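Local atomic coordinates of glycosyl hydrolase family 88 (Pedobacter heparinus, PDB entry 3WIW), a protein that probably hydrolyses unsaturated glucuronyl residues from heparin-derived oligosaccharides, as an alpha6/alpha6-barrel enzyme of glycosyl hydrolase family 88. Residues A[43-57]-A[65-79]. Residues are numbered along the deposited sequence; the frame is centred on the assembly and turned at random.
Sequences LTRAAQTYTPGMNPR and VRLAPPRDWTTGFFP
Arg57 NH1 donates to Asp72 OD2 at 2.9 Å in a salt bridge, on the syn side of the carboxylate. The Arg57 chain reaches there fully extended, with CG anti to the backbone N (chi1 175°). Its guanidinium lies between the Arg66 guanidinium and Thr74 CG2, with Asp72 at its edge. The Arg66 group lies flat on one face, planes 9° apart. Thr74 CG2 sits over the rim of the opposite face. Glu369 takes Arg57 NE in a second salt bridge, which probably offsets the like charge of Arg66.

Asn55 and Ala68 form the hydrogen-bonded pair of a beta hairpin, strands 55-59 and 65-68, beside helix 77-89 of the alpha6/alpha6 barrel. Asn55 ND2 donates to Thr75 OG1 at 2.9 Å, in the amide plane. Thr75 OG1 in turn donates to Ala68 O, which Asn55 N reaches from the opposite face of the carbonyl.

The Phe78 ring carries Pro56 CG over one face, 3.8 Å from its centroid. Ala46 CB meets Phe78 CZ at 3.6 Å, joining helix 30-49 to helix 77-89, while Pro56 brings the hairpin onto the same ring.

Asp72 is positioned by an Asx turn: OD1 accepts from Thr74 N and also from Thr74 OG1. The adjoining Trp73 side chain lies near Asp116, the predicted nucleophile, and a bound HEPES molecule.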
ATOM      1  N   LEU A  43     -16.827  -7.591   4.104  1.00 12.29           N
ATOM      2  CA  LEU A  43     -16.161  -7.249   5.347  1.00 12.42           C
ATOM      3  C   LEU A  43     -16.969  -7.717   6.545  1.00 12.02           C
ATOM      4  O   LEU A  43     -16.400  -8.174   7.536  1.00 12.91           O
ATOM      5  CB  LEU A  43     -15.940  -5.739   5.433  1.00 12.12           C
ATOM      6  CG  LEU A  43     -14.876  -5.201   4.481  1.00 12.24           C
ATOM      7  CD1 LEU A  43     -14.851  -3.672   4.543  1.00 12.88           C
ATOM      8  CD2 LEU A  43     -13.482  -5.804   4.764  1.00 14.26           C
ATOM      9  N   THR A  44     -18.291  -7.596   6.468  1.00 12.56           N
ATOM     10  CA  THR A  44     -19.151  -8.047   7.555  1.00 13.50           C
ATOM     11  C   THR A  44     -18.962  -9.545   7.792  1.00 13.96           C
ATOM     12  O   THR A  44     -18.765  -9.989   8.931  1.00 14.96           O
ATOM     13  CB  THR A  44     -20.625  -7.740   7.255  1.00 14.85           C
ATOM     14  OG1 THR A  44     -20.781  -6.328   7.099  1.00 17.02           O
ATOM     15  CG2 THR A  44     -21.553  -8.251   8.360  1.00 15.90           C
ATOM     16  N   ARG A  45     -18.981 -10.319   6.713  1.00 12.87           N
ATOM     17  CA  ARG A  45     -18.803 -11.758   6.821  1.00 13.11           C
ATOM     18  C   ARG A  45     -17.374 -12.110   7.255  1.00 12.54           C
ATOM     19  O   ARG A  45     -17.180 -13.021   8.063  1.00 13.45           O
ATOM     20  CB  ARG A  45     -19.104 -12.429   5.478  1.00 14.87           C
ATOM     21  CG  ARG A  45     -20.529 -12.259   4.955  1.00 16.69           C
ATOM     22  CD  ARG A  45     -21.553 -12.989   5.787  1.00 18.77           C
ATOM     23  NE  ARG A  45     -21.314 -14.426   5.976  1.00 19.73           N
ATOM     24  CZ  ARG A  45     -21.636 -15.401   5.122  1.00 21.48           C
ATOM     25  NH1 ARG A  45     -22.184 -15.148   3.936  1.00 22.72           N
ATOM     26  NH2 ARG A  45     -21.388 -16.663   5.454  1.00 22.14           N
ATOM     27  N   ALA A  46     -16.373 -11.423   6.700  1.00 11.61           N
ATOM     28  CA  ALA A  46     -14.986 -11.677   7.093  1.00 12.43           C
ATOM     29  C   ALA A  46     -14.783 -11.475   8.597  1.00 12.34           C
ATOM     30  O   ALA A  46     -14.169 -12.309   9.277  1.00 12.08           O
ATOM     31  CB  ALA A  46     -14.046 -10.785   6.311  1.00 12.31           C
ATOM     32  N   ALA A  47     -15.298 -10.368   9.123  1.00 12.49           N
ATOM     33  CA  ALA A  47     -15.084 -10.054  10.542  1.00 13.87           C
ATOM     34  C   ALA A  47     -15.820 -11.038  11.469  1.00 14.44           C
ATOM     35  O   ALA A  47     -15.418 -11.239  12.605  1.00 15.14           O
ATOM     36  CB  ALA A  47     -15.487  -8.620  10.826  1.00 14.64           C
ATOM     37  N   GLN A  48     -16.904 -11.641  10.975  0.68 13.54           N
ATOM     38  CA  GLN A  48     -17.658 -12.674  11.691  0.68 14.62           C
ATOM     39  C   GLN A  48     -16.923 -14.010  11.660  0.68 15.89           C
ATOM     40  O   GLN A  48     -17.083 -14.842  12.550  0.68 20.45           O
ATOM     41  CB  GLN A  48     -19.037 -12.859  11.044  0.68 14.52           C
ATOM     42  CG  GLN A  48     -20.005 -11.701  11.303  0.68 15.44           C
ATOM     43  CD  GLN A  48     -21.227 -11.704  10.399  0.68 16.37           C
ATOM     44  OE1 GLN A  48     -21.309 -12.453   9.414  0.68 15.89           O
ATOM     45  NE2 GLN A  48     -22.182 -10.848  10.722  0.68 17.07           N
ATOM     46  N   THR A  49     -16.125 -14.216  10.622  1.00 15.62           N
ATOM     47  CA  THR A  49     -15.514 -15.516  10.363  1.00 16.18           C
ATOM     48  C   THR A  49     -14.083 -15.659  10.920  1.00 15.54           C
ATOM     49  O   THR A  49     -13.753 -16.663  11.575  1.00 15.95           O
ATOM     50  CB  THR A  49     -15.525 -15.784   8.842  1.00 17.85           C
ATOM     51  OG1 THR A  49     -16.881 -15.810   8.382  1.00 18.97           O
ATOM     52  CG2 THR A  49     -14.888 -17.108   8.507  1.00 18.68           C
ATOM     53  N   TYR A  50     -13.223 -14.683  10.630  1.00 14.44           N
ATOM     54  CA  TYR A  50     -11.839 -14.708  11.088  1.00 14.16           C
ATOM     55  C   TYR A  50     -11.714 -14.262  12.543  1.00 14.78           C
ATOM     56  O   TYR A  50     -12.646 -13.673  13.117  1.00 15.95           O
ATOM     57  CB  TYR A  50     -10.940 -13.875  10.134  1.00 13.18           C
ATOM     58  CG  TYR A  50     -11.099 -14.354   8.710  1.00 13.62           C
ATOM     59  CD1 TYR A  50     -10.690 -15.628   8.357  1.00 13.39           C
ATOM     60  CD2 TYR A  50     -11.714 -13.566   7.739  1.00 13.81           C
ATOM     61  CE1 TYR A  50     -10.879 -16.116   7.083  1.00 13.51           C
ATOM     62  CE2 TYR A  50     -11.920 -14.053   6.434  1.00 13.88           C
ATOM     63  CZ  TYR A  50     -11.495 -15.333   6.127  1.00 13.71           C
ATOM     64  OH  TYR A  50     -11.698 -15.850   4.867  1.00 15.22           O
ATOM     65  N   THR A  51     -10.573 -14.570  13.139  1.00 14.66           N
ATOM     66  CA  THR A  51     -10.315 -14.281  14.546  1.00 15.00           C
ATOM     67  C   THR A  51      -9.292 -13.149  14.666  1.00 14.14           C
ATOM     68  O   THR A  51      -8.225 -13.193  14.036  1.00 13.84           O
ATOM     69  CB  THR A  51      -9.741 -15.526  15.223  1.00 16.60           C
ATOM     70  OG1 THR A  51     -10.643 -16.631  15.045  1.00 17.80           O
ATOM     71  CG2 THR A  51      -9.552 -15.277  16.713  1.00 18.34           C
ATOM     72  N   PRO A  52      -9.598 -12.134  15.499  1.00 14.19           N
ATOM     73  CA  PRO A  52      -8.624 -11.050  15.697  1.00 13.78           C
ATOM     74  C   PRO A  52      -7.256 -11.607  16.088  1.00 13.72           C
ATOM     75  O   PRO A  52      -7.150 -12.528  16.912  1.00 14.56           O
ATOM     76  CB  PRO A  52      -9.250 -10.210  16.824  1.00 15.14           C
ATOM     77  CG  PRO A  52     -10.735 -10.424  16.610  1.00 15.44           C
ATOM     78  CD  PRO A  52     -10.877 -11.878  16.197  1.00 14.99           C
ATOM     79  N   GLY A  53      -6.217 -11.077  15.444  1.00 13.24           N
ATOM     80  CA  GLY A  53      -4.855 -11.544  15.660  1.00 13.79           C
ATOM     81  C   GLY A  53      -4.402 -12.608  14.665  1.00 13.57           C
ATOM     82  O   GLY A  53      -3.230 -12.996  14.661  1.00 15.24           O
ATOM     83  N   MET A  54      -5.333 -13.092  13.838  1.00 13.43           N
ATOM     84  CA  MET A  54      -5.029 -14.046  12.779  1.00 13.70           C
ATOM     85  C   MET A  54      -5.767 -13.572  11.529  1.00 11.89           C
ATOM     86  O   MET A  54      -6.784 -14.123  11.130  1.00 12.53           O
ATOM     87  CB  MET A  54      -5.464 -15.457  13.191  1.00 15.75           C
ATOM     88  CG  MET A  54      -4.614 -16.060  14.303  1.00 19.74           C
ATOM     89  SD  MET A  54      -2.897 -16.315  13.801  1.00 24.89           S
ATOM     90  CE  MET A  54      -2.988 -17.891  12.962  1.00 25.79           C
ATOM     91  N   ASN A  55      -5.237 -12.529  10.916  1.00 11.53           N
ATOM     92  CA  ASN A  55      -5.966 -11.824   9.877  1.00 10.62           C
ATOM     93  C   ASN A  55      -5.942 -12.532   8.536  1.00 10.52           C
ATOM     94  O   ASN A  55      -4.958 -13.181   8.189  1.00 11.17           O
ATOM     95  CB  ASN A  55      -5.401 -10.417   9.753  1.00 11.22           C
ATOM     96  CG  ASN A  55      -5.625  -9.628  11.009  1.00 11.77           C
ATOM     97  OD1 ASN A  55      -6.774  -9.358  11.366  1.00 12.80           O
ATOM     98  ND2 ASN A  55      -4.559  -9.330  11.736  1.00 12.75           N
ATOM     99  N   PRO A  56      -7.026 -12.417   7.762  1.00  9.95           N
ATOM    100  CA  PRO A  56      -7.012 -13.056   6.438  1.00 10.23           C
ATOM    101  C   PRO A  56      -6.006 -12.374   5.519  1.00  9.77           C
ATOM    102  O   PRO A  56      -5.991 -11.143   5.431  1.00 10.77           O
ATOM    103  CB  PRO A  56      -8.447 -12.845   5.954  1.00 11.04           C
ATOM    104  CG  PRO A  56      -8.897 -11.608   6.631  1.00 10.98           C
ATOM    105  CD  PRO A  56      -8.264 -11.649   8.001  1.00 10.38           C
ATOM    106  N   ARG A  57      -5.168 -13.174   4.855  1.00  9.73           N
ATOM    107  CA  ARG A  57      -4.148 -12.644   3.960  1.00  9.61           C
ATOM    108  C   ARG A  57      -4.384 -12.961   2.480  1.00  9.65           C
ATOM    109  O   ARG A  57      -4.383 -12.068   1.651  1.00  9.97           O
ATOM    110  CB  ARG A  57      -2.759 -13.140   4.372  1.00  9.91           C
ATOM    111  CG  ARG A  57      -1.657 -12.729   3.401  1.00 10.70           C
ATOM    112  CD  ARG A  57      -0.258 -13.075   3.927  1.00 10.14           C
ATOM    113  NE  ARG A  57       0.720 -13.071   2.851  1.00 10.20           N
ATOM    114  CZ  ARG A  57       2.030 -12.899   2.977  1.00  9.92           C
ATOM    115  NH1 ARG A  57       2.563 -12.598   4.172  1.00 11.31           N
ATOM    116  NH2 ARG A  57       2.807 -12.977   1.891  1.00 11.64           N
ATOM    117  N   VAL A  65      -7.596 -20.520   3.477  1.00 14.31           N
ATOM    118  CA  VAL A  65      -7.153 -19.145   3.670  1.00 13.35           C
ATOM    119  C   VAL A  65      -5.818 -19.095   4.407  1.00 12.57           C
ATOM    120  O   VAL A  65      -5.650 -19.727   5.462  1.00 14.72           O
ATOM    121  CB  VAL A  65      -8.198 -18.335   4.442  1.00 13.74           C
ATOM    122  CG1 VAL A  65      -7.702 -16.917   4.658  1.00 13.31           C
ATOM    123  CG2 VAL A  65      -9.517 -18.326   3.695  1.00 14.58           C
ATOM    124  N   ARG A  66      -4.855 -18.385   3.829  1.00 11.02           N
ATOM    125  CA  ARG A  66      -3.600 -18.086   4.519  1.00 11.55           C
ATOM    126  C   ARG A  66      -3.851 -16.946   5.480  1.00 11.42           C
ATOM    127  O   ARG A  66      -4.386 -15.908   5.089  1.00 10.99           O
ATOM    128  CB  ARG A  66      -2.509 -17.694   3.528  1.00 11.69           C
ATOM    129  CG  ARG A  66      -1.214 -17.299   4.193  1.00 11.93           C
ATOM    130  CD  ARG A  66      -0.105 -17.084   3.180  1.00 12.46           C
ATOM    131  NE  ARG A  66       1.103 -16.595   3.838  1.00 14.02           N
ATOM    132  CZ  ARG A  66       2.266 -16.419   3.227  1.00 15.13           C
ATOM    133  NH1 ARG A  66       3.307 -15.966   3.906  1.00 16.66           N
ATOM    134  NH2 ARG A  66       2.390 -16.721   1.946  1.00 16.52           N
ATOM    135  N   LEU A  67      -3.461 -17.142   6.736  1.00 12.18           N
ATOM    136  CA  LEU A  67      -3.678 -16.158   7.794  1.00 12.56           C
ATOM    137  C   LEU A  67      -2.385 -15.419   8.158  1.00 13.20           C
ATOM    138  O   LEU A  67      -1.280 -15.968   8.019  1.00 14.81           O
ATOM    139  CB  LEU A  67      -4.266 -16.832   9.053  1.00 13.37           C
ATOM    140  CG  LEU A  67      -5.567 -17.610   8.837  1.00 13.05           C
ATOM    141  CD1 LEU A  67      -5.952 -18.376  10.079  1.00 14.28           C
ATOM    142  CD2 LEU A  67      -6.671 -16.647   8.413  1.00 14.14           C
ATOM    143  N   ALA A  68      -2.540 -14.182   8.628  1.00 12.11           N
ATOM    144  CA  ALA A  68      -1.430 -13.299   8.963  1.00 11.57           C
ATOM    145  C   ALA A  68      -1.455 -13.018  10.469  1.00 11.70           C
ATOM    146  O   ALA A  68      -2.216 -12.172  10.939  1.00 12.50           O
ATOM    147  CB  ALA A  68      -1.555 -12.003   8.193  1.00 11.33           C
ATOM    148  N   PRO A  69      -0.621 -13.723  11.241  1.00 12.67           N
ATOM    149  CA  PRO A  69      -0.466 -13.400  12.669  1.00 14.10           C
ATOM    150  C   PRO A  69       0.259 -12.042  12.848  1.00 13.56           C
ATOM    151  O   PRO A  69       0.662 -11.407  11.872  1.00 12.10           O
ATOM    152  CB  PRO A  69       0.386 -14.570  13.190  1.00 15.59           C
ATOM    153  CG  PRO A  69       1.225 -14.944  12.005  1.00 18.49           C
ATOM    154  CD  PRO A  69       0.319 -14.774  10.798  1.00 14.98           C
ATOM    155  N   PRO A  70       0.451 -11.595  14.100  1.00 14.01           N
ATOM    156  CA  PRO A  70       0.959 -10.226  14.287  1.00 14.55           C
ATOM    157  C   PRO A  70       2.352  -9.959  13.724  1.00 15.97           C
ATOM    158  O   PRO A  70       2.664  -8.812  13.431  1.00 17.70           O
ATOM    159  CB  PRO A  70       0.916 -10.048  15.808  1.00 16.02           C
ATOM    160  CG  PRO A  70      -0.242 -10.953  16.237  1.00 16.33           C
ATOM    161  CD  PRO A  70      -0.073 -12.166  15.361  1.00 15.77           C
ATOM    162  N   ARG A  71       3.158 -11.006  13.559  0.51 15.86           N
ATOM    163  CA  ARG A  71       4.495 -10.875  12.976  0.51 17.56           C
ATOM    164  C   ARG A  71       4.490 -10.689  11.457  0.51 15.11           C
ATOM    165  O   ARG A  71       5.495 -10.293  10.866  0.51 15.38           O
ATOM    166  CB  ARG A  71       5.327 -12.113  13.308  0.51 20.74           C
ATOM    167  CG  ARG A  71       4.851 -13.354  12.583  0.51 23.62           C
ATOM    168  CD  ARG A  71       5.816 -14.507  12.740  0.51 27.08           C
ATOM    169  NE  ARG A  71       5.272 -15.718  12.139  0.51 29.45           N
ATOM    170  CZ  ARG A  71       4.417 -16.532  12.749  0.51 31.38           C
ATOM    171  NH1 ARG A  71       3.970 -17.613  12.126  0.51 32.07           N
ATOM    172  NH2 ARG A  71       4.007 -16.264  13.982  0.51 32.17           N
ATOM    173  N   ASP A  72       3.367 -10.993  10.823  1.00 13.23           N
ATOM    174  CA  ASP A  72       3.270 -10.987   9.352  1.00 12.11           C
ATOM    175  C   ASP A  72       3.144  -9.556   8.835  1.00 10.30           C
ATOM    176  O   ASP A  72       2.317  -8.782   9.328  1.00 10.84           O
ATOM    177  CB  ASP A  72       2.053 -11.833   8.962  1.00 12.08           C
ATOM    178  CG  ASP A  72       1.856 -11.983   7.470  1.00 12.35           C
ATOM    179  OD1 ASP A  72       1.531 -10.993   6.803  1.00 12.56           O
ATOM    180  OD2 ASP A  72       1.915 -13.131   6.981  1.00 14.10           O
ATOM    181  N   TRP A  73       3.911  -9.205   7.806  1.00 10.63           N
ATOM    182  CA  TRP A  73       3.927  -7.820   7.337  1.00  9.65           C
ATOM    183  C   TRP A  73       2.579  -7.307   6.826  1.00  9.02           C
ATOM    184  O   TRP A  73       2.370  -6.084   6.740  1.00  9.79           O
ATOM    185  CB  TRP A  73       4.986  -7.620   6.259  1.00 10.82           C
ATOM    186  CG  TRP A  73       4.601  -8.081   4.862  1.00 11.22           C
ATOM    187  CD1 TRP A  73       4.768  -9.327   4.334  1.00 12.66           C
ATOM    188  CD2 TRP A  73       4.039  -7.270   3.817  1.00 11.52           C
ATOM    189  NE1 TRP A  73       4.351  -9.341   3.006  1.00 12.18           N
ATOM    190  CE2 TRP A  73       3.901  -8.088   2.671  1.00 12.39           C
ATOM    191  CE3 TRP A  73       3.652  -5.925   3.739  1.00 12.05           C
ATOM    192  CZ2 TRP A  73       3.375  -7.610   1.459  1.00 12.94           C
ATOM    193  CZ3 TRP A  73       3.133  -5.446   2.543  1.00 12.16           C
ATOM    194  CH2 TRP A  73       2.994  -6.291   1.413  1.00 12.64           C
ATOM    195  N   THR A  74       1.673  -8.222   6.469  1.00  9.33           N
ATOM    196  CA  THR A  74       0.383  -7.829   5.942  1.00  9.05           C
ATOM    197  C   THR A  74      -0.687  -7.778   7.021  1.00  9.20           C
ATOM    198  O   THR A  74      -1.830  -7.503   6.707  1.00  9.84           O
ATOM    199  CB  THR A  74      -0.136  -8.808   4.844  1.00  9.10           C
ATOM    200  OG1 THR A  74      -0.597 -10.020   5.466  1.00 10.34           O
ATOM    201  CG2 THR A  74       0.941  -9.120   3.792  1.00  9.97           C
ATOM    202  N   THR A  75      -0.330  -8.013   8.289  1.00  8.94           N
ATOM    203  CA  THR A  75      -1.352  -8.260   9.292  1.00 10.12           C
ATOM    204  C   THR A  75      -2.246  -7.032   9.580  1.00  9.50           C
ATOM    205  O   THR A  75      -3.397  -7.173  10.008  1.00 10.66           O
ATOM    206  CB  THR A  75      -0.706  -8.812  10.575  1.00  9.80           C
ATOM    207  OG1 THR A  75      -1.714  -9.417  11.385  1.00 10.74           O
ATOM    208  CG2 THR A  75       0.007  -7.716  11.365  1.00 11.61           C
ATOM    209  N   GLY A  76      -1.718  -5.831   9.371  1.00  9.89           N
ATOM    210  CA  GLY A  76      -2.474  -4.618   9.624  1.00 10.73           C
ATOM    211  C   GLY A  76      -3.496  -4.265   8.568  1.00  9.42           C
ATOM    212  O   GLY A  76      -4.358  -3.411   8.832  1.00  9.59           O
ATOM    213  N   PHE A  77      -3.427  -4.865   7.371  1.00  8.88           N
ATOM    214  CA  PHE A  77      -4.309  -4.441   6.290  1.00  9.46           C
ATOM    215  C   PHE A  77      -5.787  -4.727   6.539  1.00  9.23           C
ATOM    216  O   PHE A  77      -6.613  -3.864   6.296  1.00 10.61           O
ATOM    217  CB  PHE A  77      -3.881  -5.038   4.948  1.00  8.74           C
ATOM    218  CG  PHE A  77      -2.580  -4.469   4.445  1.00  8.21           C
ATOM    219  CD1 PHE A  77      -2.488  -3.118   4.082  1.00  8.91           C
ATOM    220  CD2 PHE A  77      -1.454  -5.276   4.331  1.00  9.13           C
ATOM    221  CE1 PHE A  77      -1.305  -2.580   3.581  1.00  9.12           C
ATOM    222  CE2 PHE A  77      -0.250  -4.750   3.848  1.00  9.09           C
ATOM    223  CZ  PHE A  77      -0.168  -3.393   3.485  1.00  9.89           C
ATOM    224  N   PHE A  78      -6.139  -5.919   7.021  1.00  9.39           N
ATOM    225  CA  PHE A  78      -7.548  -6.251   7.248  1.00  9.98           C
ATOM    226  C   PHE A  78      -8.236  -5.291   8.245  1.00  9.60           C
ATOM    227  O   PHE A  78      -9.279  -4.732   7.907  1.00 10.34           O
ATOM    228  CB  PHE A  78      -7.721  -7.699   7.650  1.00 10.54           C
ATOM    229  CG  PHE A  78      -9.148  -8.087   7.870  1.00 10.93           C
ATOM    230  CD1 PHE A  78     -10.054  -8.105   6.807  1.00 11.66           C
ATOM    231  CD2 PHE A  78      -9.592  -8.432   9.133  1.00 11.05           C
ATOM    232  CE1 PHE A  78     -11.372  -8.465   7.009  1.00 11.10           C
ATOM    233  CE2 PHE A  78     -10.909  -8.795   9.353  1.00 12.00           C
ATOM    234  CZ  PHE A  78     -11.811  -8.818   8.290  1.00 11.09           C
ATOM    235  N   PRO A  79      -7.638  -5.032   9.435  1.00 10.31           N
ATOM    236  CA  PRO A  79      -8.308  -4.031  10.280  1.00 11.95           C
ATOM    237  C   PRO A  79      -8.388  -2.657   9.594  1.00 10.50           C
ATOM    238  O   PRO A  79      -9.394  -1.968   9.728  1.00 11.00           O
ATOM    239  CB  PRO A  79      -7.470  -3.993  11.561  1.00 13.09           C
ATOM    240  CG  PRO A  79      -6.238  -4.797  11.286  1.00 13.23           C
ATOM    241  CD  PRO A  79      -6.540  -5.721  10.128  1.00 10.45           C
TER